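Local coordinates for Lmo1076 protein (Listeria monocytogenes serovar 1/2a, PDB 5JQC) that is a putative secreted autolysin that may act as an amidase in cell-wall degradation, represented here by its three GW repeats, which have an SH3-like fold, at residues 110-115 / 159-164. Sequence-based numbering, arbitrary orientation. Where two conformers were deposited one is given.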
loop_
_atom_site.group_PDB
_atom_site.type_symbol
_atom_site.label_atom_id
_atom_site.label_comp_id
_atom_site.label_asym_id
_atom_site.label_seq_id
_atom_site.Cartn_x
_atom_site.Cartn_y
_atom_site.Cartn_z
ATOM N N GLY A 110 -5.525 10.897 4.934
ATOM C CA GLY A 110 -5.230 10.761 6.344
ATOM C C GLY A 110 -4.031 11.603 6.700
ATOM O O GLY A 110 -3.498 12.352 5.876
ATOM N N LYS A 111 -3.617 11.477 7.954
ATOM C CA LYS A 111 -2.463 12.193 8.480
ATOM C C LYS A 111 -1.370 11.176 8.788
ATOM O O LYS A 111 -1.648 10.123 9.371
ATOM C CB LYS A 111 -2.836 12.986 9.734
ATOM C CG LYS A 111 -1.645 13.633 10.438
ATOM C CD LYS A 111 -2.063 14.688 11.459
ATOM C CE LYS A 111 -2.800 15.843 10.782
ATOM N NZ LYS A 111 -3.114 16.940 11.753
ATOM N N ILE A 112 -0.142 11.471 8.364
ATOM C CA ILE A 112 0.992 10.615 8.685
ATOM C C ILE A 112 1.353 10.869 10.140
ATOM O O ILE A 112 1.832 11.950 10.479
ATOM C CB ILE A 112 2.180 10.892 7.766
ATOM C CG1 ILE A 112 1.815 10.533 6.328
ATOM C CG2 ILE A 112 3.391 10.120 8.265
ATOM C CD1 ILE A 112 2.838 10.942 5.318
ATOM N N THR A 113 1.107 9.893 11.007
ATOM C CA THR A 113 1.354 10.061 12.428
ATOM C C THR A 113 2.530 9.246 12.946
ATOM O O THR A 113 2.967 9.479 14.078
ATOM C CB THR A 113 0.100 9.707 13.235
ATOM O OG1 THR A 113 -0.545 8.571 12.646
ATOM C CG2 THR A 113 -0.853 10.883 13.267
ATOM N N ALA A 114 3.061 8.312 12.164
ATOM C CA ALA A 114 4.273 7.626 12.581
ATOM C C ALA A 114 5.222 7.471 11.405
ATOM O O ALA A 114 5.832 6.416 11.221
ATOM C CB ALA A 114 3.954 6.270 13.205
ATOM N N GLY A 115 5.352 8.514 10.581
ATOM C CA GLY A 115 6.333 8.471 9.508
ATOM C C GLY A 115 7.769 8.361 9.999
ATOM O O GLY A 115 8.631 7.824 9.297
ATOM N N TYR A 159 0.855 1.443 2.264
ATOM C CA TYR A 159 0.091 2.411 1.476
ATOM C C TYR A 159 1.021 3.194 0.573
ATOM O O TYR A 159 2.057 3.689 1.030
ATOM C CB TYR A 159 -0.633 3.405 2.368
ATOM C CG TYR A 159 -1.836 2.867 3.040
ATOM C CD1 TYR A 159 -2.489 1.750 2.549
ATOM C CD2 TYR A 159 -2.332 3.485 4.169
ATOM C CE1 TYR A 159 -3.611 1.261 3.186
ATOM C CE2 TYR A 159 -3.444 3.017 4.810
ATOM C CZ TYR A 159 -4.089 1.909 4.316
ATOM O OH TYR A 159 -5.210 1.442 4.969
ATOM N N GLN A 160 0.637 3.344 -0.684
ATOM C CA GLN A 160 1.262 4.334 -1.548
ATOM C C GLN A 160 0.529 5.655 -1.351
ATOM O O GLN A 160 -0.704 5.681 -1.309
ATOM C CB GLN A 160 1.208 3.889 -3.009
ATOM C CG GLN A 160 2.083 4.738 -3.902
ATOM C CD GLN A 160 1.974 4.366 -5.348
ATOM O OE1 GLN A 160 0.916 3.951 -5.811
ATOM N NE2 GLN A 160 3.076 4.499 -6.078
ATOM N N PHE A 161 1.274 6.745 -1.210
ATOM C CA PHE A 161 0.674 7.981 -0.725
ATOM C C PHE A 161 1.294 9.208 -1.385
ATOM O O PHE A 161 2.437 9.190 -1.851
ATOM C CB PHE A 161 0.813 8.117 0.796
ATOM C CG PHE A 161 2.224 8.415 1.241
ATOM C CD1 PHE A 161 3.175 7.417 1.283
ATOM C CD2 PHE A 161 2.600 9.694 1.587
ATOM C CE1 PHE A 161 4.462 7.693 1.659
ATOM C CE2 PHE A 161 3.878 9.972 1.964
ATOM C CZ PHE A 161 4.813 8.970 2.006
ATOM N N GLN A 162 0.523 10.295 -1.373
ATOM C CA GLN A 162 0.924 11.577 -1.942
ATOM C C GLN A 162 0.866 12.659 -0.875
ATOM O O GLN A 162 -0.030 12.654 -0.020
ATOM C CB GLN A 162 0.020 11.971 -3.104
ATOM C CG GLN A 162 -0.119 10.889 -4.149
ATOM C CD GLN A 162 -1.029 11.312 -5.292
ATOM O OE1 GLN A 162 -2.180 11.705 -5.078
ATOM N NE2 GLN A 162 -0.520 11.225 -6.515
ATOM N N VAL A 163 1.822 13.588 -0.937
ATOM C CA VAL A 163 1.842 14.795 -0.109
ATOM C C VAL A 163 2.015 15.993 -1.044
ATOM O O VAL A 163 2.970 16.042 -1.833
ATOM C CB VAL A 163 2.955 14.754 0.961
ATOM C CG1 VAL A 163 2.962 16.023 1.813
ATOM C CG2 VAL A 163 2.793 13.534 1.861
ATOM N N GLY A 164 1.091 16.945 -0.967
ATOM C CA GLY A 164 1.105 18.071 -1.889
ATOM C C GLY A 164 1.001 17.687 -3.354
ATOM O O GLY A 164 1.743 18.225 -4.184
#
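The F161 ring meets the end of I112 at one flank: CD1 of I112 stands 3.6 Å from CE2 of F161 and 3.9 Å from CD2, and it approaches obliquely. CG2 of V163, two residues along the same strand, lies in the ring plane at an edge. F176 packs edge-to-face with the same ring, while I168 and L171 of the neighbouring strand 166-172 also touch the F161 side chain.

The I112 torsions help to bring this about. In I112, CG1 lies anti to the carbonyl carbon (chi1 -64°) and chi2 is extended at 172°, which carries CD1 out toward the ring; the two side chains cross at about a right angle. The same methyl comes within 4.3 Å of CG2 of V163, a looser apolar contact, so CD1 fits against both the phenyl and the valine. Only 78 Å² is buried, summed over both sides, and the nearest CA atoms, those of I112 and V163, remain 9.8 Å apart. The two strands therefore meet through side chains, the CD1 methyl of I112 against the CE2 side of the F161 ring, and not as sheet neighbours, in keeping with the order in which strand 144-153 separates 103-112 from 156-163. I112 also touches Y140 and F176, and its backbone bonds to N142 and K143.

Together, I112, F161 and V163 form an apolar cluster between the first and third strands of a curved antiparallel sheet. I112 and F161 are buried and V163 lies partly exposed beside them, an arrangement consistent with the hydrophobic core of the SH3-like barrel expected for a GW domain, here the middle one of three.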